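Local coordinates for putative mandelate racemase (Zymomonas mobilis, PDB 2OX4), which binds magnesium and, as a member of the mandelate racemase branch of the enolase superfamily, probably acts as a lyase (dehydratase), at residues R16-Q21 with L348-E353; Y270-F275 with K301-M306; I284-P289 with E311-A316; A319-A324 with E354-N359. All blocks are in the same frame, centred on the assembly; numbering follows the deposited sequence. Where two conformers were deposited one is given.

Contact 1 (R16-Q21 with L348-E353); sequences RPQSGQ and LLPEYE
Glu351, on the short helix 350-353, reaches into the loop 16-21 between strands 5-13 and 24-30, making a polar, mostly hydrogen-bonded contact between the N-terminal and barrel domains. The evidence is its carboxylate, whose two oxygens each hold a backbone amide: OE2 of Glu351 takes the N-H of Gln18 at 2.7 Å, OE1 that of Ser19 at 2.8 Å, each on the syn lone pair. Ser19 OG adds a second donor to Glu351 OE1 at 2.8 Å, arriving close to the C-O axis. With CG set between backbone N and carbonyl carbon (chi1 58°), the carboxylate spans the gap to the turn. A water joins Glu351 OE2 and N to Gln18 NE2, while Gln18 OE1 accepts from Arg141 N. Arg16 passes Glu351 in the opposite direction; its NH2 gives an in-plane bond to Glu351 O (2.9 Å, 158° at the hydrogen) and a salt bridge to Glu354. Tyr352 OH donates to a lone pair of Gln21 OE1 at 2.8 Å. An N-terminal-domain loop packed against the barrel, here with Gln21 about 10 Å, side chain to side chain, from the magnesium ligand Glu267, is consistent with the enolase-superfamily layout, in which that domain caps the barrel's active-site end.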
loop_
_atom_site.group_PDB
_atom_site.type_symbol
_atom_site.label_atom_id
_atom_site.label_comp_id
_atom_site.label_asym_id
_atom_site.label_seq_id
_atom_site.Cartn_x
_atom_site.Cartn_y
_atom_site.Cartn_z
ATOM N N ARG C 16 -35.476 -31.155 -16.188
ATOM C CA ARG C 16 -36.093 -30.505 -17.340
ATOM C C ARG C 16 -35.444 -31.065 -18.612
ATOM O O ARG C 16 -34.229 -31.009 -18.756
ATOM C CB ARG C 16 -35.943 -28.976 -17.242
ATOM C CG ARG C 16 -36.385 -28.337 -15.888
ATOM C CD ARG C 16 -37.893 -28.365 -15.654
ATOM N NE ARG C 16 -38.369 -29.712 -15.354
ATOM C CZ ARG C 16 -39.604 -30.145 -15.586
ATOM N NH1 ARG C 16 -39.935 -31.393 -15.280
ATOM N NH2 ARG C 16 -40.506 -29.332 -16.121
ATOM N N PRO C 17 -36.250 -31.661 -19.513
ATOM C CA PRO C 17 -35.740 -32.466 -20.645
ATOM C C PRO C 17 -34.702 -31.785 -21.547
ATOM O O PRO C 17 -33.615 -32.337 -21.752
ATOM C CB PRO C 17 -37.004 -32.792 -21.454
ATOM C CG PRO C 17 -38.136 -32.608 -20.516
ATOM C CD PRO C 17 -37.726 -31.616 -19.476
ATOM N N GLN C 18 -35.033 -30.613 -22.088
ATOM C CA GLN C 18 -34.157 -29.937 -23.049
ATOM C C GLN C 18 -32.892 -29.369 -22.399
ATOM O O GLN C 18 -31.790 -29.486 -22.947
ATOM C CB GLN C 18 -34.904 -28.801 -23.737
ATOM C CG GLN C 18 -35.904 -29.246 -24.772
ATOM C CD GLN C 18 -36.177 -28.146 -25.768
ATOM O OE1 GLN C 18 -35.406 -27.940 -26.701
ATOM N NE2 GLN C 18 -37.264 -27.410 -25.555
ATOM N N SER C 19 -33.061 -28.754 -21.232
ATOM C CA SER C 19 -31.978 -28.017 -20.578
ATOM C C SER C 19 -31.170 -28.902 -19.631
ATOM O O SER C 19 -30.013 -28.607 -19.336
ATOM C CB SER C 19 -32.521 -26.784 -19.844
ATOM O OG SER C 19 -33.370 -27.157 -18.764
ATOM N N GLY C 20 -31.786 -29.986 -19.158
ATOM C CA GLY C 20 -31.145 -30.906 -18.228
ATOM C C GLY C 20 -31.133 -30.387 -16.804
ATOM O O GLY C 20 -30.542 -31.007 -15.931
ATOM N N GLN C 21 -31.800 -29.259 -16.578
ATOM C CA GLN C 21 -31.688 -28.515 -15.318
ATOM C C GLN C 21 -32.727 -28.975 -14.303
ATOM O O GLN C 21 -33.646 -29.702 -14.656
ATOM C CB GLN C 21 -31.811 -27.023 -15.600
ATOM C CG GLN C 21 -30.621 -26.497 -16.396
ATOM C CD GLN C 21 -30.799 -25.086 -16.907
ATOM O OE1 GLN C 21 -31.748 -24.399 -16.549
ATOM N NE2 GLN C 21 -29.874 -24.643 -17.751
ATOM N N LEU C 348 -37.978 -19.550 -22.473
ATOM C CA LEU C 348 -38.723 -19.775 -23.710
ATOM C C LEU C 348 -39.112 -21.245 -23.951
ATOM O O LEU C 348 -39.885 -21.546 -24.864
ATOM C CB LEU C 348 -37.955 -19.194 -24.909
ATOM C CG LEU C 348 -37.386 -17.775 -24.719
ATOM C CD1 LEU C 348 -36.291 -17.453 -25.722
ATOM C CD2 LEU C 348 -38.470 -16.696 -24.725
ATOM N N LEU C 349 -38.592 -22.153 -23.127
ATOM C CA LEU C 349 -38.860 -23.585 -23.289
ATOM C C LEU C 349 -40.100 -23.991 -22.483
ATOM O O LEU C 349 -40.321 -23.465 -21.389
ATOM C CB LEU C 349 -37.642 -24.415 -22.862
ATOM C CG LEU C 349 -36.230 -23.923 -23.214
ATOM C CD1 LEU C 349 -35.188 -24.713 -22.439
ATOM C CD2 LEU C 349 -35.951 -24.000 -24.716
ATOM N N PRO C 350 -40.922 -24.917 -23.025
ATOM C CA PRO C 350 -42.117 -25.443 -22.328
ATOM C C PRO C 350 -41.861 -26.118 -20.961
ATOM O O PRO C 350 -42.750 -26.123 -20.104
ATOM C CB PRO C 350 -42.674 -26.469 -23.319
ATOM C CG PRO C 350 -42.152 -26.030 -24.658
ATOM C CD PRO C 350 -40.778 -25.502 -24.374
ATOM N N GLU C 351 -40.672 -26.690 -20.764
ATOM C CA GLU C 351 -40.321 -27.306 -19.470
ATOM C C GLU C 351 -40.234 -26.270 -18.342
ATOM O O GLU C 351 -40.428 -26.595 -17.165
ATOM C CB GLU C 351 -38.997 -28.056 -19.566
ATOM C CG GLU C 351 -37.796 -27.207 -20.016
ATOM C CD GLU C 351 -36.730 -28.059 -20.649
ATOM O OE1 GLU C 351 -35.532 -27.836 -20.369
ATOM O OE2 GLU C 351 -37.100 -28.974 -21.413
ATOM N N TYR C 352 -39.931 -25.031 -18.711
ATOM C CA TYR C 352 -39.929 -23.932 -17.749
ATOM C C TYR C 352 -41.291 -23.237 -17.636
ATOM O O TYR C 352 -41.749 -22.945 -16.528
ATOM C CB TYR C 352 -38.770 -22.964 -18.013
ATOM C CG TYR C 352 -37.508 -23.365 -17.263
ATOM C CD1 TYR C 352 -36.478 -24.068 -17.894
ATOM C CD2 TYR C 352 -37.367 -23.068 -15.907
ATOM C CE1 TYR C 352 -35.324 -24.449 -17.183
ATOM C CE2 TYR C 352 -36.236 -23.439 -15.198
ATOM C CZ TYR C 352 -35.219 -24.128 -15.833
ATOM O OH TYR C 352 -34.102 -24.484 -15.098
ATOM N N GLU C 353 -41.959 -23.012 -18.767
ATOM C CA GLU C 353 -43.309 -22.423 -18.758
ATOM C C GLU C 353 -44.337 -23.129 -17.867
ATOM O O GLU C 353 -45.166 -22.472 -17.253
ATOM C CB GLU C 353 -43.863 -22.266 -20.179
ATOM C CG GLU C 353 -43.044 -21.343 -21.062
ATOM C CD GLU C 353 -43.365 -21.494 -22.546
ATOM O OE1 GLU C 353 -44.512 -21.187 -22.946
ATOM O OE2 GLU C 353 -42.464 -21.911 -23.312
HETATM O O HOH W 1 -38.862 -28.042 -23.096
#

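Contact 2 (Y270-F275 with K301-M306)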
loop_
_atom_site.group_PDB
_atom_site.type_symbol
_atom_site.label_atom_id
_atom_site.label_comp_id
_atom_site.label_asym_id
_atom_site.label_seq_id
_atom_site.Cartn_x
_atom_site.Cartn_y
_atom_site.Cartn_z
ATOM N N TYR C 270 -21.361 -14.063 -3.477
ATOM C CA TYR C 270 -22.534 -14.141 -2.594
ATOM C C TYR C 270 -22.371 -13.229 -1.395
ATOM O O TYR C 270 -21.308 -13.215 -0.767
ATOM C CB TYR C 270 -22.783 -15.584 -2.121
ATOM C CG TYR C 270 -22.480 -16.594 -3.190
ATOM C CD1 TYR C 270 -23.312 -16.721 -4.303
ATOM C CD2 TYR C 270 -21.333 -17.396 -3.116
ATOM C CE1 TYR C 270 -23.028 -17.651 -5.304
ATOM C CE2 TYR C 270 -21.038 -18.328 -4.110
ATOM C CZ TYR C 270 -21.898 -18.445 -5.198
ATOM O OH TYR C 270 -21.608 -19.354 -6.186
ATOM N N SER C 271 -23.452 -12.519 -1.072
ATOM C CA SER C 271 -23.527 -11.577 0.065
ATOM C C SER C 271 -22.660 -10.323 -0.088
ATOM O O SER C 271 -21.779 -10.261 -0.946
ATOM C CB SER C 271 -23.276 -12.267 1.414
ATOM O OG SER C 271 -21.881 -12.314 1.733
ATOM N N ARG C 272 -22.940 -9.332 0.760
ATOM C CA ARG C 272 -22.083 -8.147 0.948
ATOM C C ARG C 272 -20.612 -8.538 1.071
ATOM O O ARG C 272 -19.741 -7.894 0.465
ATOM C CB ARG C 272 -22.483 -7.438 2.240
ATOM C CG ARG C 272 -23.700 -6.507 2.174
ATOM C CD ARG C 272 -24.158 -6.190 3.613
ATOM N NE ARG C 272 -24.823 -7.341 4.224
ATOM C CZ ARG C 272 -25.221 -7.406 5.493
ATOM N NH1 ARG C 272 -24.977 -6.390 6.333
ATOM N NH2 ARG C 272 -25.862 -8.492 5.921
ATOM N N TRP C 273 -20.349 -9.591 1.857
ATOM C CA TRP C 273 -18.969 -10.085 2.076
ATOM C C TRP C 273 -18.273 -10.563 0.800
ATOM O O TRP C 273 -17.069 -10.365 0.636
ATOM C CB TRP C 273 -18.956 -11.211 3.116
ATOM C CG TRP C 273 -19.278 -10.730 4.521
ATOM C CD1 TRP C 273 -18.372 -10.404 5.491
ATOM C CD2 TRP C 273 -20.578 -10.519 5.098
ATOM N NE1 TRP C 273 -19.022 -10.000 6.632
ATOM C CE2 TRP C 273 -20.376 -10.074 6.426
ATOM C CE3 TRP C 273 -21.894 -10.679 4.629
ATOM C CZ2 TRP C 273 -21.434 -9.763 7.285
ATOM C CZ3 TRP C 273 -22.948 -10.369 5.479
ATOM C CH2 TRP C 273 -22.715 -9.922 6.797
ATOM N N GLY C 274 -19.023 -11.208 -0.089
ATOM C CA GLY C 274 -18.478 -11.667 -1.371
ATOM C C GLY C 274 -18.122 -10.508 -2.280
ATOM O O GLY C 274 -17.055 -10.501 -2.914
ATOM N N PHE C 275 -19.005 -9.514 -2.341
ATOM C CA PHE C 275 -18.803 -8.378 -3.248
ATOM C C PHE C 275 -17.766 -7.372 -2.774
ATOM O O PHE C 275 -17.120 -6.702 -3.587
ATOM C CB PHE C 275 -20.128 -7.722 -3.613
ATOM C CG PHE C 275 -20.912 -8.530 -4.602
ATOM C CD1 PHE C 275 -20.614 -8.443 -5.962
ATOM C CD2 PHE C 275 -21.903 -9.423 -4.181
ATOM C CE1 PHE C 275 -21.304 -9.217 -6.896
ATOM C CE2 PHE C 275 -22.603 -10.202 -5.117
ATOM C CZ PHE C 275 -22.302 -10.087 -6.475
ATOM N N LYS C 301 -30.365 -5.883 -1.985
ATOM C CA LYS C 301 -30.476 -4.448 -1.756
ATOM C C LYS C 301 -29.204 -3.891 -1.127
ATOM O O LYS C 301 -28.681 -2.866 -1.565
ATOM C CB LYS C 301 -31.682 -4.138 -0.866
ATOM C CG LYS C 301 -32.181 -2.707 -0.974
ATOM C CD LYS C 301 -33.648 -2.603 -0.588
ATOM C CE LYS C 301 -33.913 -1.359 0.244
ATOM N NZ LYS C 301 -33.547 -0.114 -0.485
ATOM N N LYS C 302 -28.711 -4.570 -0.096
ATOM C CA LYS C 302 -27.467 -4.160 0.573
ATOM C C LYS C 302 -26.264 -4.160 -0.370
ATOM O O LYS C 302 -25.421 -3.255 -0.324
ATOM C CB LYS C 302 -27.203 -5.038 1.810
ATOM C CG LYS C 302 -28.347 -4.967 2.855
ATOM C CD LYS C 302 -28.112 -5.853 4.093
ATOM C CE LYS C 302 -29.357 -5.812 5.012
ATOM N NZ LYS C 302 -29.189 -6.662 6.229
ATOM N N ILE C 303 -26.194 -5.164 -1.234
ATOM C CA ILE C 303 -25.107 -5.238 -2.217
ATOM C C ILE C 303 -25.218 -4.100 -3.222
ATOM O O ILE C 303 -24.241 -3.402 -3.476
ATOM C CB ILE C 303 -25.075 -6.601 -2.958
ATOM C CG1 ILE C 303 -24.740 -7.725 -1.969
ATOM C CG2 ILE C 303 -24.055 -6.556 -4.112
ATOM C CD1 ILE C 303 -25.203 -9.126 -2.429
ATOM N N ALA C 304 -26.414 -3.911 -3.781
ATOM C CA ALA C 304 -26.630 -2.847 -4.756
ATOM C C ALA C 304 -26.355 -1.452 -4.157
ATOM O O ALA C 304 -25.760 -0.592 -4.809
ATOM C CB ALA C 304 -28.039 -2.931 -5.324
ATOM N N ASP C 305 -26.768 -1.239 -2.911
ATOM C CA ASP C 305 -26.564 0.054 -2.238
ATOM C C ASP C 305 -25.089 0.350 -1.973
ATOM O O ASP C 305 -24.636 1.480 -2.164
ATOM C CB ASP C 305 -27.343 0.122 -0.931
ATOM C CG ASP C 305 -28.854 0.045 -1.141
ATOM O OD1 ASP C 305 -29.344 0.254 -2.279
ATOM O OD2 ASP C 305 -29.549 -0.256 -0.146
ATOM N N MET C 306 -24.332 -0.658 -1.552
ATOM C CA MET C 306 -22.881 -0.506 -1.413
ATOM C C MET C 306 -22.232 -0.259 -2.780
ATOM O O MET C 306 -21.362 0.592 -2.916
ATOM C CB MET C 306 -22.283 -1.750 -0.734
ATOM C CG MET C 306 -20.884 -1.545 -0.162
ATOM S SD MET C 306 -20.369 -2.839 1.001
ATOM C CE MET C 306 -20.602 -4.321 0.019
HETATM O O HOH W 2 -27.128 -6.346 8.200
#
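Arg272 and Lys302 lie against each other where helices 271-280 and 296-309 pack side by side, their short segments 9.1 Å apart at a crossing angle of -34°. Lys302 is extended beyond CG, all three outer torsions near 180°, which carries CD over the centre of one guanidinium face of Arg272, with CD 3.6 Å from CZ. The Arg272 chain bends at chi3 (-73°), and its other face meets CH2 of Trp273 nearer the rim. Deeper in, Ile303 turns CG2 over a face of the Phe275 ring, a CH-pi contact 4.0 Å from the centroid, while its CD1 reaches 3.7 Å from Ser271 C. The like charges come to 3.8 Å between Arg272 NH2 and Lys302 NZ, but one water accepts from Arg272 NH1 and from Lys302 NZ. Acids answer both: Glu299 bridges to Arg272, Glu71 to Lys302, and Arg272 NH1 also bonds Asp305 O of a second subunit. A leucine in place of Arg272 would probably leave Glu299 without its salt-bridge partner and that carbonyl of the neighbouring subunit without its donor. The chemistry thus divides: apolar contact toward the barrel strands, and at the subunit interface a pair of cations whose closeness is plausibly tolerated because carboxylates and water offset it.

Contact 3 (I284-P289 with E311-A316)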
loop_
_atom_site.group_PDB
_atom_site.type_symbol
_atom_site.label_atom_id
_atom_site.label_comp_id
_atom_site.label_asym_id
_atom_site.label_seq_id
_atom_site.Cartn_x
_atom_site.Cartn_y
_atom_site.Cartn_z
ATOM N N ILE C 284 -15.086 -4.545 -10.754
ATOM C CA ILE C 284 -16.345 -4.897 -11.469
ATOM C C ILE C 284 -17.123 -3.612 -11.772
ATOM O O ILE C 284 -17.383 -2.798 -10.867
ATOM C CB ILE C 284 -17.268 -5.833 -10.633
ATOM C CG1 ILE C 284 -16.562 -7.151 -10.280
ATOM C CG2 ILE C 284 -18.510 -6.192 -11.417
ATOM C CD1 ILE C 284 -17.392 -8.065 -9.379
ATOM N N ASP C 285 -17.490 -3.434 -13.041
ATOM C CA ASP C 285 -18.286 -2.281 -13.485
ATOM C C ASP C 285 -19.790 -2.539 -13.380
ATOM O O ASP C 285 -20.578 -1.622 -13.120
ATOM C CB ASP C 285 -17.893 -1.929 -14.925
ATOM C CG ASP C 285 -16.429 -1.526 -15.025
ATOM O OD1 ASP C 285 -15.625 -2.313 -15.566
ATOM O OD2 ASP C 285 -16.084 -0.451 -14.486
ATOM N N VAL C 286 -20.184 -3.787 -13.595
ATOM C CA VAL C 286 -21.597 -4.172 -13.533
ATOM C C VAL C 286 -21.667 -5.445 -12.717
ATOM O O VAL C 286 -21.145 -6.480 -13.131
ATOM C CB VAL C 286 -22.203 -4.430 -14.954
ATOM C CG1 VAL C 286 -23.677 -4.899 -14.845
ATOM C CG2 VAL C 286 -22.102 -3.169 -15.845
ATOM N N ILE C 287 -22.249 -5.366 -11.527
ATOM C CA ILE C 287 -22.354 -6.551 -10.683
ATOM C C ILE C 287 -23.621 -7.318 -11.005
ATOM O O ILE C 287 -24.653 -6.726 -11.355
ATOM C CB ILE C 287 -22.326 -6.230 -9.171
ATOM C CG1 ILE C 287 -23.370 -5.163 -8.817
ATOM C CG2 ILE C 287 -20.889 -5.832 -8.720
ATOM C CD1 ILE C 287 -23.775 -5.185 -7.349
ATOM N N GLN C 288 -23.539 -8.640 -10.878
ATOM C CA GLN C 288 -24.632 -9.505 -11.307
ATOM C C GLN C 288 -25.069 -10.487 -10.227
ATOM O O GLN C 288 -25.099 -11.694 -10.475
ATOM C CB GLN C 288 -24.247 -10.258 -12.596
ATOM C CG GLN C 288 -23.843 -9.342 -13.787
ATOM C CD GLN C 288 -23.146 -10.112 -14.895
ATOM O OE1 GLN C 288 -22.205 -10.852 -14.644
ATOM N NE2 GLN C 288 -23.606 -9.938 -16.130
ATOM N N PRO C 289 -25.446 -9.984 -9.027
ATOM C CA PRO C 289 -25.870 -10.922 -7.991
ATOM C C PRO C 289 -27.155 -11.610 -8.451
ATOM O O PRO C 289 -27.960 -10.997 -9.173
ATOM C CB PRO C 289 -26.171 -10.008 -6.796
ATOM C CG PRO C 289 -26.462 -8.695 -7.385
ATOM C CD PRO C 289 -25.597 -8.584 -8.594
ATOM N N GLU C 311 -19.809 3.724 -7.945
ATOM C CA GLU C 311 -20.253 3.968 -9.336
ATOM C C GLU C 311 -20.242 2.661 -10.145
ATOM O O GLU C 311 -19.665 2.557 -11.245
ATOM C CB GLU C 311 -19.455 5.109 -10.015
ATOM C CG GLU C 311 -19.761 6.482 -9.382
ATOM C CD GLU C 311 -18.975 7.655 -9.971
ATOM O OE1 GLU C 311 -17.964 7.425 -10.682
ATOM O OE2 GLU C 311 -19.386 8.821 -9.703
ATOM N N VAL C 312 -20.887 1.667 -9.559
ATOM C CA VAL C 312 -21.052 0.354 -10.157
ATOM C C VAL C 312 -22.553 0.186 -10.352
ATOM O O VAL C 312 -23.344 0.636 -9.518
ATOM C CB VAL C 312 -20.502 -0.746 -9.208
ATOM C CG1 VAL C 312 -20.852 -2.150 -9.694
ATOM C CG2 VAL C 312 -18.973 -0.618 -9.051
ATOM N N THR C 313 -22.956 -0.425 -11.462
ATOM C CA THR C 313 -24.388 -0.635 -11.679
ATOM C C THR C 313 -24.716 -2.114 -11.643
ATOM O O THR C 313 -23.818 -2.936 -11.502
ATOM C CB THR C 313 -24.886 0.029 -12.970
ATOM O OG1 THR C 313 -24.224 -0.534 -14.095
ATOM C CG2 THR C 313 -24.654 1.539 -12.922
ATOM N N VAL C 314 -26.004 -2.447 -11.736
ATOM C CA VAL C 314 -26.475 -3.769 -11.360
ATOM C C VAL C 314 -27.309 -4.388 -12.479
ATOM O O VAL C 314 -28.183 -3.736 -13.055
ATOM C CB VAL C 314 -27.314 -3.730 -10.053
ATOM C CG1 VAL C 314 -27.629 -5.151 -9.586
ATOM C CG2 VAL C 314 -26.577 -2.949 -8.952
ATOM N N GLN C 315 -27.027 -5.648 -12.785
ATOM C CA GLN C 315 -27.953 -6.478 -13.570
ATOM C C GLN C 315 -28.135 -7.777 -12.801
ATOM O O GLN C 315 -27.192 -8.545 -12.694
ATOM C CB GLN C 315 -27.333 -6.790 -14.955
ATOM C CG GLN C 315 -28.056 -7.935 -15.737
ATOM C CD GLN C 315 -27.132 -9.087 -16.091
ATOM O OE1 GLN C 315 -26.221 -8.946 -16.910
ATOM N NE2 GLN C 315 -27.364 -10.238 -15.473
ATOM N N ALA C 316 -29.329 -8.036 -12.271
ATOM C CA ALA C 316 -29.550 -9.288 -11.563
ATOM C C ALA C 316 -29.224 -10.442 -12.508
ATOM O O ALA C 316 -29.601 -10.420 -13.681
ATOM C CB ALA C 316 -30.970 -9.400 -11.059
HETATM O O HOH W 3 -21.742 0.473 -14.644
#
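Two flat amides meet at the end of this parallel strand pair, Gln288 and Gln315, their planes 60° apart. Gln288 NE2 donates to Gln315 OE1 at 2.9 Å, but from above the carbonyl plane, 42° out of it. Gln315 OE1 is also bonded by Tyr129 OH, and Gln315 NE2 turns back to its neighbour's carbonyl, Ala316 O, which lies in the amide plane; these bonds fix the rotation of the amide. The backbone evidence for parallel pairing is three bonds in alternation: Thr313 N to Asp285 O (3.1 Å), Ile287 N to Thr313 O (2.9 Å) and Gln315 N to Ile287 O (3.0 Å). Joined through helix 296-309, the strands make a beta-alpha-beta unit of the TIM-type barrel wall. Ile287 and Val314 share one face of the sheet, where CG1 of Ile287, set between N and carbonyl carbon (chi1 52°), comes 3.9 Å from Val314 CG2. Val286 and Thr313 occupy the other face. The Gln288 side chain is about 5 Å from the bound magnesium, with a weak bond to its ligand Glu241. Outward, Ile287 packs against Phe275 of helix 271-280 and Ile303 of helix 296-309; inward, Val286 and the two glutamines approach Phe239 of strand 237-241.

Contact 4 (A319-A324 with E354-N359); sequences AGTGVA and ELCVHN
The N-terminal end of helix 322-333, with its threonine N-cap, meets the loop 354-359 in a small and mostly apolar contact that buries 165 Å², both sides summed. Thr321 is the cap: its OG1 accepts from Val323 N at 3.0 Å, with 145° at the hydrogen. The first torsion (chi1 81°) places OG1 between the backbone N and the carbonyl carbon, where it can reach that amide, and turns CG2 the other way, beside the backbone N. CG2 of Thr321 meets CD1 of Leu355 at 3.7 Å, the two side chains crossing at about a right angle. Cys356 sends its sulfur to the first turn itself. SG of Cys356 is 3.6 Å from Gly322 N and 3.7 Å from Val323 N, and it also touches the Val323 methyl CG2 at 4.1 Å; these are packing distances rather than hydrogen bonds. Gly322 suits this place, since a CB there would lie only 3.1 Å from Cys356 SG. Outside the two segments, Glu39 of strand 35-40 binds both Thr321 OG1 and Ala324 N, so the cap is shared with the N-terminal domain. Replacing Thr321 by a valine would probably leave Val323 N without its capping acceptor and Glu39 without its hydroxyl partner. Leu25 of strand 24-30 packs on Thr321 and Val323. Thr321 gives a classic threonine N-cap, here at the start of the helix that follows strand 313-314 in the beta/alpha barrel, where the N-terminal domain adjoins it.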
loop_
_atom_site.group_PDB
_atom_site.type_symbol
_atom_site.label_atom_id
_atom_site.label_comp_id
_atom_site.label_asym_id
_atom_site.label_seq_id
_atom_site.Cartn_x
_atom_site.Cartn_y
_atom_site.Cartn_z
ATOM N N ALA C 319 -31.716 -16.867 -14.075
ATOM C CA ALA C 319 -31.535 -18.127 -14.812
ATOM C C ALA C 319 -32.199 -19.291 -14.108
ATOM O O ALA C 319 -31.563 -20.323 -13.861
ATOM C CB ALA C 319 -30.046 -18.427 -15.049
ATOM N N GLY C 320 -33.479 -19.126 -13.782
ATOM C CA GLY C 320 -34.305 -20.251 -13.339
ATOM C C GLY C 320 -35.752 -20.049 -13.748
ATOM O O GLY C 320 -36.032 -19.607 -14.869
ATOM N N THR C 321 -36.668 -20.346 -12.827
ATOM C CA THR C 321 -38.100 -20.324 -13.129
ATOM C C THR C 321 -38.674 -18.919 -13.094
ATOM O O THR C 321 -37.958 -17.931 -12.823
ATOM C CB THR C 321 -38.934 -21.186 -12.146
ATOM O OG1 THR C 321 -39.164 -20.455 -10.932
ATOM C CG2 THR C 321 -38.277 -22.525 -11.845
ATOM N N GLY C 322 -39.980 -18.847 -13.346
ATOM C CA GLY C 322 -40.737 -17.598 -13.260
ATOM C C GLY C 322 -40.821 -16.997 -11.865
ATOM O O GLY C 322 -41.112 -15.808 -11.728
ATOM N N VAL C 323 -40.580 -17.807 -10.830
ATOM C CA VAL C 323 -40.437 -17.283 -9.467
ATOM C C VAL C 323 -39.206 -16.378 -9.390
ATOM O O VAL C 323 -39.333 -15.212 -9.033
ATOM C CB VAL C 323 -40.386 -18.412 -8.393
ATOM C CG1 VAL C 323 -40.098 -17.832 -6.993
ATOM C CG2 VAL C 323 -41.732 -19.179 -8.366
ATOM N N ALA C 324 -38.040 -16.919 -9.747
ATOM C CA ALA C 324 -36.812 -16.122 -9.852
ATOM C C ALA C 324 -36.985 -14.888 -10.732
ATOM O O ALA C 324 -36.558 -13.785 -10.369
ATOM C CB ALA C 324 -35.659 -16.984 -10.364
ATOM N N GLU C 354 -44.294 -24.462 -17.799
ATOM C CA GLU C 354 -45.320 -25.233 -17.072
ATOM C C GLU C 354 -45.228 -25.129 -15.542
ATOM O O GLU C 354 -46.124 -25.587 -14.816
ATOM C CB GLU C 354 -45.284 -26.704 -17.491
ATOM C CG GLU C 354 -44.006 -27.439 -17.072
ATOM C CD GLU C 354 -44.014 -28.921 -17.448
ATOM O OE1 GLU C 354 -45.057 -29.424 -17.923
ATOM O OE2 GLU C 354 -42.975 -29.593 -17.264
ATOM N N LEU C 355 -44.144 -24.526 -15.061
ATOM C CA LEU C 355 -43.837 -24.509 -13.633
ATOM C C LEU C 355 -44.552 -23.402 -12.872
ATOM O O LEU C 355 -44.745 -23.517 -11.658
ATOM C CB LEU C 355 -42.323 -24.395 -13.410
ATOM C CG LEU C 355 -41.467 -25.502 -14.027
ATOM C CD1 LEU C 355 -39.985 -25.229 -13.776
ATOM C CD2 LEU C 355 -41.874 -26.859 -13.470
ATOM N N CYS C 356 -44.931 -22.332 -13.574
ATOM C CA CYS C 356 -45.507 -21.152 -12.929
ATOM C C CYS C 356 -46.824 -20.699 -13.547
ATOM O O CYS C 356 -47.058 -20.880 -14.745
ATOM C CB CYS C 356 -44.522 -19.977 -12.967
ATOM S SG CYS C 356 -42.982 -20.275 -12.084
ATOM N N VAL C 357 -47.655 -20.073 -12.719
ATOM C CA VAL C 357 -48.962 -19.557 -13.118
ATOM C C VAL C 357 -48.894 -18.432 -14.163
ATOM O O VAL C 357 -49.637 -18.465 -15.154
ATOM C CB VAL C 357 -49.789 -19.137 -11.873
ATOM C CG1 VAL C 357 -51.085 -18.442 -12.267
ATOM C CG2 VAL C 357 -50.089 -20.356 -11.007
ATOM N N HIS C 358 -48.002 -17.455 -13.952
ATOM C CA HIS C 358 -47.813 -16.343 -14.901
ATOM C C HIS C 358 -46.522 -16.493 -15.683
ATOM O O HIS C 358 -45.488 -16.835 -15.119
ATOM C CB HIS C 358 -47.802 -14.998 -14.177
ATOM C CG HIS C 358 -48.936 -14.819 -13.222
ATOM N ND1 HIS C 358 -50.233 -14.609 -13.639
ATOM C CD2 HIS C 358 -48.975 -14.850 -11.869
ATOM C CE1 HIS C 358 -51.019 -14.502 -12.585
ATOM N NE2 HIS C 358 -50.282 -14.640 -11.498
ATOM N N ASN C 359 -46.584 -16.231 -16.985
ATOM C CA ASN C 359 -45.389 -16.249 -17.812
ATOM C C ASN C 359 -45.023 -14.825 -18.230
ATOM O O ASN C 359 -45.439 -14.354 -19.292
ATOM C CB ASN C 359 -45.612 -17.145 -19.036
ATOM C CG ASN C 359 -44.354 -17.333 -19.875
ATOM O OD1 ASN C 359 -43.230 -17.080 -19.424
ATOM N ND2 ASN C 359 -44.543 -17.790 -21.105
#

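Overall arrangement
Contacts 2 and 3 form one unit of the barrel wall: their centres are 10 Å apart, and helix 271-280, strand 286-287, helix 296-309 and strand 313-314 come in that order along the chain, with the short helix 291-294 between the second and third. Contacts 1 and 4 form a second group, centres 11 Å apart, joined by the salt bridge of Arg16 to Glu354, on the opposite side of the chain's centre. The centres of contacts 1 and 2 are 31 Å apart. Along the chain, contact 1 encloses contacts 2 and 3 and crosses contact 4. This part of the barrel wall is built from segments close in sequence, whereas contact 1 ties the distant N-terminal domain to its C-terminal portion.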